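Local coordinates for protein 3-hydroxyacyl-CoA dehydrogenase (Burkholderia thailandensis, PDB 4XGN) that binds NAD and probably catalyses the NAD-dependent oxidation of 3-hydroxyacyl-CoA to 3-ketoacyl-CoA, as a tetrameric short-chain dehydrogenase with a Rossmann fold, at residues Asp13-Ile18 and Gly37-Leu42; Arg145-Ser150 and Gln237-Pro242; Ile194-Phe199 and Ala229-Leu234; Met218-Pro223 and Gly253-Gln258. One frame throughout, in Å; residues are numbered along the deposited sequence.

Three of the four contacts sit on one seven-stranded parallel sheet of Rossmann type. Contact 1 pairs strands 15-19 and 39-44, while contacts 2 and 3, centres about 15 Å apart, lay helix 228-240 against the neighbouring strands 146-151 and 189-196. Contacts 1 and 2 touch, their centres about 13 Å apart, and build the sheet core. Along the chain contact 1 closes first, contact 3 is nested inside the loop closed by contact 2, and contact 4 alternates with both. Contact 4, its centre about 32 Å from that of contact 1, joins two loops beyond the sheet and touches contact 3, which carries the strand end to the nicotinamide. Contacts 2, 3 and 4 also touch the second subunit.

Contact 1 of 4, residues Asp13-Ile18 and Gly37-Leu42; sequences DNVFLI and GGKVVL
Strands 15-18 and 39-42 lie side by side as the two parallel strands of the first beta-alpha-beta unit of the Rossmann fold, with helix 24-35 as the crossover between them. Their axes run 23° apart, and paired residues turn their side chains to the same face, V15 and L17 with K39 and V41, F16 and I18 with V40 and L42. On the first face L17 has CG anti to the backbone N (chi1 172°), and the turn at chi2 (59°) brings CD1 to V41 CG1 at 3.5 Å. V15 uses CG1 against V41 CG2, and its CG2 meets the CB of K39, the two side chains crossing at about a right angle. These beta-branched and leucine side chains suit a face that is closed by A79 and V76 of helix 69-82. On the other face the outer methyl of I18, CD1, reaches V40 CG1 at 4.0 Å, under helix 24-35. The F16 ring presents an edge to G38, whose bare CA lies 4.2 Å from CE1. G37, at positive phi, is the C-prime residue of the Schellman motif ending helix 24-35. Between the strands the backbone bonds alternate, K39 N to N14 O, F16 N to K39 O, V41 N to F16 O and I18 N to V41 O. At the start of the strands K39 runs extended along D13, its aliphatic part on the sheet. A water donates to both D13 OD1 and G37 O, and K39 NZ gives a hydrogen bond to D13 O at 3.0 Å.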
# COMPACT_ATOMS: atom_id res chain seq x y z
N ASP A 13 3.32 -36.76 -1.59
CA ASP A 13 2.95 -37.57 -0.43
C ASP A 13 2.60 -36.81 0.84
O ASP A 13 2.27 -37.45 1.83
CB ASP A 13 4.04 -38.65 -0.13
CG ASP A 13 4.26 -39.61 -1.29
OD1 ASP A 13 3.25 -40.11 -1.88
OD2 ASP A 13 5.45 -39.89 -1.57
N ASN A 14 2.56 -35.48 0.80
CA ASN A 14 2.12 -34.70 1.95
C ASN A 14 0.68 -34.29 1.71
O ASN A 14 0.17 -34.40 0.58
CB ASN A 14 3.00 -33.45 2.16
CG ASN A 14 4.33 -33.80 2.80
OD1 ASN A 14 4.37 -34.57 3.79
ND2 ASN A 14 5.41 -33.32 2.23
N VAL A 15 0.04 -33.81 2.78
CA VAL A 15 -1.38 -33.50 2.74
C VAL A 15 -1.67 -32.01 2.68
O VAL A 15 -1.06 -31.23 3.40
CB VAL A 15 -2.12 -34.16 3.93
CG1 VAL A 15 -3.62 -33.80 3.95
CG2 VAL A 15 -1.97 -35.67 3.84
N PHE A 16 -2.66 -31.66 1.85
CA PHE A 16 -3.10 -30.26 1.65
C PHE A 16 -4.59 -30.18 1.80
O PHE A 16 -5.33 -30.89 1.12
CB PHE A 16 -2.70 -29.77 0.26
CG PHE A 16 -1.25 -29.81 0.08
CD1 PHE A 16 -0.64 -31.01 -0.29
CD2 PHE A 16 -0.44 -28.73 0.48
CE1 PHE A 16 0.73 -31.11 -0.36
CE2 PHE A 16 0.94 -28.84 0.39
CZ PHE A 16 1.51 -30.03 -0.03
N LEU A 17 -4.99 -29.30 2.72
CA LEU A 17 -6.40 -29.07 3.07
C LEU A 17 -6.82 -27.84 2.30
O LEU A 17 -6.15 -26.79 2.41
CB LEU A 17 -6.57 -28.88 4.58
CG LEU A 17 -7.98 -28.44 5.05
CD1 LEU A 17 -9.05 -29.43 4.65
CD2 LEU A 17 -7.94 -28.29 6.57
N ILE A 18 -7.86 -27.99 1.49
CA ILE A 18 -8.29 -26.95 0.58
C ILE A 18 -9.78 -26.67 0.86
O ILE A 18 -10.63 -27.50 0.54
CB ILE A 18 -8.10 -27.34 -0.87
CG1 ILE A 18 -6.65 -27.79 -1.17
CG2 ILE A 18 -8.49 -26.19 -1.79
CD1 ILE A 18 -6.44 -28.34 -2.55
N GLY A 37 1.63 -35.04 -6.88
CA GLY A 37 1.73 -36.08 -5.87
C GLY A 37 1.27 -35.81 -4.45
O GLY A 37 1.40 -36.69 -3.61
N GLY A 38 0.70 -34.63 -4.19
CA GLY A 38 0.09 -34.33 -2.90
C GLY A 38 -1.23 -35.06 -2.75
O GLY A 38 -1.81 -35.53 -3.75
N LYS A 39 -1.67 -35.20 -1.50
CA LYS A 39 -2.93 -35.80 -1.14
C LYS A 39 -3.82 -34.71 -0.62
O LYS A 39 -3.40 -33.96 0.23
CB LYS A 39 -2.71 -36.84 -0.05
CG LYS A 39 -1.74 -37.94 -0.47
CD LYS A 39 -1.28 -38.75 0.75
CE LYS A 39 -0.21 -39.74 0.40
NZ LYS A 39 0.70 -39.97 1.57
N VAL A 40 -5.01 -34.59 -1.17
CA VAL A 40 -5.88 -33.45 -0.80
C VAL A 40 -7.05 -33.87 0.09
O VAL A 40 -7.62 -34.97 -0.02
CB VAL A 40 -6.40 -32.71 -2.03
CG1 VAL A 40 -5.25 -32.16 -2.85
CG2 VAL A 40 -7.38 -33.54 -2.85
N VAL A 41 -7.37 -32.98 1.02
CA VAL A 41 -8.64 -32.98 1.68
C VAL A 41 -9.39 -31.75 1.21
O VAL A 41 -8.87 -30.62 1.35
CB VAL A 41 -8.49 -32.89 3.21
CG1 VAL A 41 -9.87 -32.80 3.90
CG2 VAL A 41 -7.68 -34.09 3.72
N LEU A 42 -10.60 -31.97 0.66
CA LEU A 42 -11.46 -30.91 0.19
C LEU A 42 -12.50 -30.65 1.22
O LEU A 42 -13.25 -31.54 1.59
CB LEU A 42 -12.11 -31.27 -1.15
CG LEU A 42 -11.17 -31.87 -2.19
CD1 LEU A 42 -11.93 -32.23 -3.47
CD2 LEU A 42 -10.07 -30.89 -2.49
O HOH W 1 1.50 -39.45 -4.21

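Contact 2 of 4, residues Arg145-Ser150 and Gln237-Pro242; sequences RGVIVS and QIFENP
V147 and V149 both carry CG1 opposite the backbone N, and I238 and F239 of the helix both keep the first side-chain branch, CG1 and CG, beside the backbone N (chi1 -67° and -70°). For I238 this rotation turns CG2 to the strand, where it meets V149 CG2 at 3.7 Å, tip to tip, and V147 CG1 at 3.9 Å. For F239 it brings the ring end to the strand, although the bond from the backbone does not aim there. V147 CB lies near the ring plane, 3.6 Å from CD1, so the aromatic edge rather than a face receives the valine. V149 CG2 comes to CE1 of the same ring at 4.0 Å. Beta-branched valines at alternate positions put methyls on one face of the strand, against which the ring edge and the isoleucine methyl pack. The F239 ring also meets that of F16, their planes at about 45°, while I238 continues onto M192 and I194 of the next strand. At the helix end, N241 ND2 donates to Q237 OE1 at 2.9 Å and also to E230 O of the second subunit. This is apolar helix-on-sheet packing, here between helix 228-240 and strand 146-151, next to the central strand of the parallel sheet of a Rossmann fold.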
# COMPACT_ATOMS: atom_id res chain seq x y z
N ARG A 145 7.19 -26.24 9.22
CA ARG A 145 6.19 -27.21 9.65
C ARG A 145 4.96 -27.24 8.72
O ARG A 145 4.27 -28.25 8.60
CB ARG A 145 5.80 -26.98 11.09
CG ARG A 145 6.86 -27.28 12.10
CD ARG A 145 6.31 -27.29 13.53
NE ARG A 145 7.34 -27.71 14.48
CZ ARG A 145 8.33 -26.93 14.91
NH1 ARG A 145 8.46 -25.66 14.51
NH2 ARG A 145 9.23 -27.46 15.75
N GLY A 146 4.68 -26.10 8.09
CA GLY A 146 3.64 -25.99 7.09
C GLY A 146 3.50 -24.58 6.56
O GLY A 146 4.26 -23.72 6.95
N VAL A 147 2.58 -24.38 5.63
CA VAL A 147 2.40 -23.13 4.95
C VAL A 147 0.92 -22.94 4.77
O VAL A 147 0.20 -23.90 4.49
CB VAL A 147 3.06 -23.17 3.57
CG1 VAL A 147 2.81 -21.87 2.79
CG2 VAL A 147 4.54 -23.46 3.71
N ILE A 148 0.46 -21.71 4.99
CA ILE A 148 -0.95 -21.36 4.91
C ILE A 148 -1.09 -20.33 3.81
O ILE A 148 -0.39 -19.33 3.84
CB ILE A 148 -1.43 -20.78 6.25
CG1 ILE A 148 -1.42 -21.90 7.27
CG2 ILE A 148 -2.80 -20.10 6.12
CD1 ILE A 148 -1.69 -21.60 8.71
N VAL A 149 -2.00 -20.57 2.88
CA VAL A 149 -2.30 -19.65 1.80
C VAL A 149 -3.79 -19.29 1.85
O VAL A 149 -4.64 -20.16 1.90
CB VAL A 149 -2.01 -20.26 0.43
CG1 VAL A 149 -2.30 -19.27 -0.68
CG2 VAL A 149 -0.54 -20.69 0.35
N SER A 150 -4.09 -18.00 1.89
CA SER A 150 -5.48 -17.53 1.86
C SER A 150 -5.75 -16.71 0.61
O SER A 150 -4.82 -16.26 -0.08
CB SER A 150 -5.77 -16.75 3.10
OG SER A 150 -5.57 -17.51 4.28
N GLN A 237 4.05 -22.19 -6.03
CA GLN A 237 5.28 -21.37 -5.83
C GLN A 237 5.42 -20.95 -4.37
O GLN A 237 6.51 -20.98 -3.80
CB GLN A 237 5.31 -20.18 -6.77
CG GLN A 237 6.35 -19.11 -6.42
CD GLN A 237 7.81 -19.52 -6.62
OE1 GLN A 237 8.71 -18.81 -6.13
NE2 GLN A 237 8.06 -20.65 -7.28
N ILE A 238 4.32 -20.52 -3.76
CA ILE A 238 4.33 -20.18 -2.36
C ILE A 238 4.73 -21.36 -1.48
O ILE A 238 5.56 -21.21 -0.58
CB ILE A 238 2.99 -19.59 -1.90
CG1 ILE A 238 2.76 -18.23 -2.56
CG2 ILE A 238 2.93 -19.58 -0.36
CD1 ILE A 238 1.33 -17.73 -2.51
N PHE A 239 4.16 -22.54 -1.72
CA PHE A 239 4.61 -23.73 -1.02
C PHE A 239 6.08 -24.02 -1.20
O PHE A 239 6.73 -24.33 -0.23
CB PHE A 239 3.76 -24.97 -1.40
CG PHE A 239 2.34 -24.95 -0.87
CD1 PHE A 239 2.02 -24.42 0.36
CD2 PHE A 239 1.33 -25.57 -1.60
CE1 PHE A 239 0.70 -24.44 0.82
CE2 PHE A 239 0.02 -25.61 -1.15
CZ PHE A 239 -0.30 -25.03 0.06
N GLU A 240 6.61 -23.86 -2.41
CA GLU A 240 7.99 -24.23 -2.71
C GLU A 240 9.03 -23.14 -2.46
O GLU A 240 10.21 -23.41 -2.65
CB GLU A 240 8.09 -24.76 -4.15
CG GLU A 240 7.22 -26.02 -4.33
CD GLU A 240 7.26 -26.64 -5.72
OE1 GLU A 240 7.54 -25.94 -6.73
OE2 GLU A 240 6.98 -27.84 -5.83
N ASN A 241 8.63 -21.93 -2.09
CA ASN A 241 9.61 -20.85 -1.90
C ASN A 241 9.71 -20.48 -0.43
O ASN A 241 8.85 -19.80 0.11
CB ASN A 241 9.28 -19.65 -2.77
CG ASN A 241 10.43 -18.66 -2.85
OD1 ASN A 241 11.20 -18.49 -1.89
ND2 ASN A 241 10.56 -18.03 -4.01
N PRO A 242 10.80 -20.91 0.23
CA PRO A 242 10.92 -20.66 1.66
C PRO A 242 10.95 -19.22 2.09
O PRO A 242 10.74 -18.96 3.27
CB PRO A 242 12.23 -21.35 2.00
CG PRO A 242 12.37 -22.37 0.96
CD PRO A 242 11.98 -21.64 -0.26

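Contact 3 of 4, residues Ile194-Phe199 and Ala229-Leu234. With NAD (nicotinamide-adenine-dinucleotide), chain I.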
# COMPACT_ATOMS: atom_id res chain seq x y z
N ILE A 194 -3.00 -14.58 -1.64
CA ILE A 194 -3.14 -14.29 -3.06
C ILE A 194 -4.40 -13.43 -3.20
O ILE A 194 -5.42 -13.76 -2.62
CB ILE A 194 -3.26 -15.57 -3.91
CG1 ILE A 194 -1.97 -16.42 -3.78
CG2 ILE A 194 -3.46 -15.20 -5.40
CD1 ILE A 194 -2.10 -17.87 -4.29
N ALA A 195 -4.26 -12.30 -3.93
CA ALA A 195 -5.38 -11.41 -4.25
C ALA A 195 -5.66 -11.54 -5.74
O ALA A 195 -5.09 -10.86 -6.56
CB ALA A 195 -5.02 -9.95 -3.88
N PRO A 196 -6.57 -12.45 -6.13
CA PRO A 196 -6.87 -12.57 -7.55
C PRO A 196 -7.68 -11.42 -8.13
O PRO A 196 -8.44 -10.76 -7.40
CB PRO A 196 -7.66 -13.91 -7.64
CG PRO A 196 -7.51 -14.55 -6.29
CD PRO A 196 -7.25 -13.48 -5.31
N GLY A 197 -7.51 -11.18 -9.42
CA GLY A 197 -8.33 -10.25 -10.15
C GLY A 197 -9.66 -10.85 -10.58
O GLY A 197 -10.63 -10.83 -9.80
N ILE A 198 -9.75 -11.32 -11.82
CA ILE A 198 -11.00 -11.90 -12.30
C ILE A 198 -10.66 -13.22 -12.94
O ILE A 198 -9.88 -13.26 -13.90
CB ILE A 198 -11.77 -11.02 -13.30
CG1 ILE A 198 -11.75 -9.55 -12.87
CG2 ILE A 198 -13.20 -11.55 -13.43
CD1 ILE A 198 -11.99 -8.65 -14.05
N PHE A 199 -11.30 -14.28 -12.42
CA PHE A 199 -11.02 -15.64 -12.81
C PHE A 199 -12.27 -16.34 -13.28
O PHE A 199 -13.34 -16.15 -12.72
CB PHE A 199 -10.36 -16.44 -11.66
CG PHE A 199 -8.89 -16.23 -11.59
CD1 PHE A 199 -8.35 -14.99 -11.19
CD2 PHE A 199 -8.01 -17.23 -12.01
CE1 PHE A 199 -6.99 -14.79 -11.16
CE2 PHE A 199 -6.67 -17.02 -11.96
CZ PHE A 199 -6.14 -15.82 -11.56
N ALA A 229 -5.96 -22.90 -12.99
CA ALA A 229 -4.61 -23.42 -12.99
C ALA A 229 -3.56 -22.37 -12.69
O ALA A 229 -2.48 -22.69 -12.15
CB ALA A 229 -4.29 -24.11 -14.32
N GLU A 230 -3.82 -21.14 -13.09
CA GLU A 230 -2.85 -20.06 -12.91
C GLU A 230 -2.82 -19.60 -11.46
O GLU A 230 -1.76 -19.20 -10.95
CB GLU A 230 -3.17 -18.93 -13.87
CG GLU A 230 -2.93 -19.39 -15.30
CD GLU A 230 -3.54 -18.52 -16.38
OE1 GLU A 230 -4.58 -17.84 -16.21
OE2 GLU A 230 -2.94 -18.56 -17.50
N TYR A 231 -3.98 -19.61 -10.80
CA TYR A 231 -4.02 -19.44 -9.38
C TYR A 231 -3.24 -20.54 -8.67
O TYR A 231 -2.41 -20.32 -7.79
CB TYR A 231 -5.49 -19.38 -8.90
CG TYR A 231 -5.62 -19.37 -7.39
CD1 TYR A 231 -5.68 -20.53 -6.68
CD2 TYR A 231 -5.68 -18.16 -6.66
CE1 TYR A 231 -5.77 -20.51 -5.30
CE2 TYR A 231 -5.78 -18.14 -5.28
CZ TYR A 231 -5.82 -19.34 -4.60
OH TYR A 231 -5.91 -19.39 -3.22
N ALA A 232 -3.53 -21.77 -9.10
CA ALA A 232 -2.90 -22.89 -8.51
C ALA A 232 -1.39 -22.92 -8.68
O ALA A 232 -0.70 -23.31 -7.76
CB ALA A 232 -3.49 -24.16 -9.08
N MET A 233 -0.90 -22.44 -9.81
CA MET A 233 0.53 -22.33 -10.04
C MET A 233 1.18 -21.43 -8.99
O MET A 233 2.28 -21.74 -8.50
CB MET A 233 0.83 -21.69 -11.40
CG MET A 233 0.65 -22.55 -12.64
SD MET A 233 0.87 -21.43 -14.07
CE MET A 233 2.49 -20.84 -13.65
N LEU A 234 0.51 -20.30 -8.67
CA LEU A 234 1.06 -19.41 -7.67
C LEU A 234 1.01 -20.03 -6.28
O LEU A 234 1.92 -19.86 -5.48
CB LEU A 234 0.34 -18.05 -7.68
CG LEU A 234 0.89 -16.97 -6.74
CD1 LEU A 234 2.36 -16.72 -6.92
CD2 LEU A 234 0.04 -15.72 -6.91
PA NAD I . -16.52 -20.76 -6.49
O1A NAD I . -17.89 -20.26 -6.17
O2A NAD I . -16.34 -21.52 -7.77
O5B NAD I . -15.94 -21.65 -5.28
C5B NAD I . -16.15 -21.28 -3.94
C4B NAD I . -16.35 -22.55 -3.10
O4B NAD I . -16.54 -22.07 -1.87
C3B NAD I . -17.65 -23.29 -3.49
O3B NAD I . -17.47 -24.61 -3.88
C2B NAD I . -18.46 -23.07 -2.19
O2B NAD I . -19.50 -24.11 -2.04
C1B NAD I . -17.57 -22.96 -1.21
N9A NAD I . -18.08 -22.26 -0.07
C8A NAD I . -18.85 -21.13 -0.01
N7A NAD I . -19.17 -20.85 1.29
C5A NAD I . -18.55 -21.80 1.99
C6A NAD I . -18.50 -22.01 3.35
N6A NAD I . -19.15 -21.29 4.39
N1A NAD I . -17.79 -23.05 3.81
C2A NAD I . -17.13 -23.90 2.97
N3A NAD I . -17.17 -23.69 1.62
C4A NAD I . -17.90 -22.64 1.17
O3 NAD I . -15.71 -19.38 -6.56
PN NAD I . -14.10 -19.24 -6.74
O1N NAD I . -13.91 -18.28 -7.87
O2N NAD I . -13.34 -20.55 -6.90
O5D NAD I . -13.65 -18.52 -5.37
C5D NAD I . -12.53 -18.94 -4.60
C4D NAD I . -11.95 -17.86 -3.78
O4D NAD I . -11.42 -16.96 -4.67
C3D NAD I . -13.02 -17.09 -2.97
O3D NAD I . -12.55 -16.70 -1.76
C2D NAD I . -13.25 -15.88 -3.93
O2D NAD I . -13.90 -14.74 -3.20
C1D NAD I . -12.04 -15.58 -4.35
N1N NAD I . -11.89 -14.80 -5.57
C2N NAD I . -12.45 -15.16 -6.77
C3N NAD I . -12.29 -14.40 -7.92
C7N NAD I . -12.93 -14.74 -9.24
O7N NAD I . -12.93 -13.91 -10.12
N7N NAD I . -13.48 -16.03 -9.46
C4N NAD I . -11.50 -13.24 -7.84
C5N NAD I . -10.91 -12.89 -6.65
C6N NAD I . -11.09 -13.67 -5.53
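I194 is the side chain that both Y231 and L234 grip. Its CG2 stands opposite its own backbone N, while CG1 sits beside that N, anti to the carbonyl carbon, and the chain beyond CG1 is extended. CG2 and CD1 both reach the helix: CG2 touches Y231 CE2 at 3.7 Å, and CD1 lies over the tyrosine ring, 4.3 Å from its centroid and 29° off the normal, an off-centre CH-pi contact. L234 slides past I194 in the opposite direction, its CD2 lying against I194 CG1 at 3.8 Å. Y231 has CG opposite its backbone N (chi1 173°), which sends the ring from the helix toward the strand. There CD2 meets P196 CG, and the hydroxyl farther on is hydrogen-bonded to T151 OG1, so tyrosine supplies a flat apolar flank and a polar end that finds its partner inside the core. The 229-234 part of helix 228-240 runs nearly antiparallel to residues 194-196 of the Rossmann sheet, and the loop that leaves the strand enters the NAD pocket. P196 serves both sides, since its ring carbons also pack on the nicotinamide, CB being 3.5 Å from NAD C5N. F199 divides its tasks in a similar way. Its backbone N donates to the carboxamide oxygen O7N of NAD at 2.8 Å, nearly straight at 165°, and its O accepts from N7N in a longer, more bent bond. The F199 ring points instead to the helix, the F199 and Y231 side chains crossing at about a right angle, with CE2 4.0 Å from Y231 CB and E230 CB at the ring edge.

Contact 4 of 4, residues Met218-Pro223 and Gly253-Gln258. With EDO (1,2-ethanediol), chain K.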
# COMPACT_ATOMS: atom_id res chain seq x y z
N MET A 218 -10.94 -5.90 -20.53
CA MET A 218 -10.42 -4.79 -19.72
C MET A 218 -9.11 -5.13 -19.01
O MET A 218 -8.47 -4.23 -18.47
CB MET A 218 -11.44 -4.39 -18.67
CG MET A 218 -12.82 -4.01 -19.17
SD MET A 218 -12.86 -2.39 -19.95
CE MET A 218 -12.78 -1.33 -18.51
N VAL A 219 -8.72 -6.40 -18.98
CA VAL A 219 -7.47 -6.80 -18.30
C VAL A 219 -6.30 -6.39 -19.17
O VAL A 219 -6.26 -6.79 -20.34
CB VAL A 219 -7.46 -8.32 -18.04
CG1 VAL A 219 -6.19 -8.75 -17.35
CG2 VAL A 219 -8.67 -8.74 -17.20
N PRO A 220 -5.34 -5.58 -18.63
CA PRO A 220 -4.34 -5.08 -19.57
C PRO A 220 -3.58 -6.21 -20.29
O PRO A 220 -3.54 -6.21 -21.52
CB PRO A 220 -3.43 -4.23 -18.69
CG PRO A 220 -4.36 -3.71 -17.60
CD PRO A 220 -5.33 -4.83 -17.35
N PHE A 221 -3.00 -7.13 -19.56
CA PHE A 221 -2.44 -8.33 -20.21
C PHE A 221 -2.32 -9.47 -19.22
O PHE A 221 -1.73 -9.27 -18.17
CB PHE A 221 -1.07 -8.09 -20.89
CG PHE A 221 -0.74 -9.16 -21.84
CD1 PHE A 221 -1.24 -9.11 -23.13
CD2 PHE A 221 -0.09 -10.29 -21.43
CE1 PHE A 221 -1.03 -10.16 -24.01
CE2 PHE A 221 0.11 -11.36 -22.31
CZ PHE A 221 -0.36 -11.28 -23.60
N PRO A 222 -2.84 -10.66 -19.52
CA PRO A 222 -3.49 -11.05 -20.78
C PRO A 222 -4.96 -10.59 -20.79
O PRO A 222 -5.60 -10.56 -19.74
CB PRO A 222 -3.43 -12.58 -20.73
CG PRO A 222 -3.49 -12.89 -19.26
CD PRO A 222 -2.75 -11.77 -18.57
N PRO A 223 -5.50 -10.25 -21.96
CA PRO A 223 -6.85 -9.68 -22.06
C PRO A 223 -7.94 -10.76 -21.97
O PRO A 223 -8.69 -10.98 -22.91
CB PRO A 223 -6.82 -8.97 -23.44
CG PRO A 223 -5.85 -9.74 -24.22
CD PRO A 223 -4.80 -10.21 -23.27
N GLY A 253 -3.36 -9.75 -14.01
CA GLY A 253 -3.15 -9.18 -15.34
C GLY A 253 -2.97 -7.67 -15.36
O GLY A 253 -3.15 -7.04 -16.39
N ALA A 254 -2.58 -7.10 -14.22
CA ALA A 254 -2.40 -5.63 -14.04
C ALA A 254 -3.68 -4.84 -14.09
O ALA A 254 -3.60 -3.61 -14.13
CB ALA A 254 -1.37 -5.03 -15.00
N ILE A 255 -4.85 -5.45 -13.99
CA ILE A 255 -6.09 -4.65 -13.95
C ILE A 255 -6.15 -3.88 -12.63
O ILE A 255 -5.64 -4.34 -11.58
CB ILE A 255 -7.33 -5.57 -14.13
CG1 ILE A 255 -8.56 -4.80 -14.66
CG2 ILE A 255 -7.66 -6.32 -12.83
CD1 ILE A 255 -9.70 -5.70 -15.10
N ARG A 256 -6.82 -2.72 -12.69
CA ARG A 256 -7.22 -1.98 -11.52
C ARG A 256 -8.72 -1.73 -11.70
O ARG A 256 -9.14 -1.20 -12.70
CB ARG A 256 -6.42 -0.66 -11.39
CG ARG A 256 -4.91 -0.89 -11.19
CD ARG A 256 -4.64 -1.51 -9.82
NE ARG A 256 -3.21 -1.66 -9.51
CZ ARG A 256 -2.46 -2.68 -9.90
NH1 ARG A 256 -2.94 -3.69 -10.67
NH2 ARG A 256 -1.19 -2.70 -9.54
N MET A 257 -9.52 -2.19 -10.77
CA MET A 257 -10.97 -2.16 -10.97
C MET A 257 -11.56 -0.76 -10.78
O MET A 257 -11.28 -0.10 -9.77
CB MET A 257 -11.65 -3.09 -9.98
CG MET A 257 -11.10 -4.48 -9.99
SD MET A 257 -11.20 -5.34 -11.61
CE MET A 257 -12.94 -5.35 -11.93
N GLN A 258 -12.40 -0.38 -11.74
CA GLN A 258 -13.02 0.94 -11.78
C GLN A 258 -14.29 0.87 -10.93
O GLN A 258 -14.70 -0.21 -10.56
CB GLN A 258 -13.30 1.35 -13.24
CG GLN A 258 -11.95 1.42 -13.99
CD GLN A 258 -11.99 1.46 -15.52
OE1 GLN A 258 -13.06 1.50 -16.16
NE2 GLN A 258 -10.78 1.43 -16.13
C1 EDO K . -11.45 -2.11 -15.62
O1 EDO K . -10.23 -1.74 -14.99
C2 EDO K . -12.29 -2.98 -14.70
O2 EDO K . -13.06 -2.15 -13.85
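V219, P220 and I255 form the apolar centre where two loops meet. I255 holds CG1 opposite its backbone N (chi1 -157°) and continues extended, which takes CD1 to V219 CG2 at 3.8 Å, the two side chains crossing at about a right angle. P220 lays its ring along the other loop: CD lies 3.9 Å from I255 CB, and CG lies by A254 O and CB. A proline suits this place, for its compact ring gives a rigid apolar surface and its nitrogen has no hydrogen to satisfy. G253, at positive phi, lets its bare CA and carbonyl lie against V219 CG1 and the main chain of F221. The segments belong to the loop between helices 209-216 and 228-240 and to the tail that follows strand 248-251, the last strand of the Rossmann sheet. I255 also packs on I198, a residue of the NAD pocket. The loops are joined by one backbone bond, F221 N to G253 O at 3.2 Å (168°), while F221 O turns to N245 ND2 of the second subunit. P222 follows through a cis peptide, and its CB lies over a face of the F221 ring. Toward the outer edge M218, bent at chi2 and chi3, brings CE across Q258 to 3.7 Å from OE1. Between M218, I255 and Q258 lies a molecule of 1,2-ethanediol, probably from the crystallisation liquor, which accepts from Q258 N at 2.8 Å through O2 and donates from O1 to R256 O at 2.6 Å.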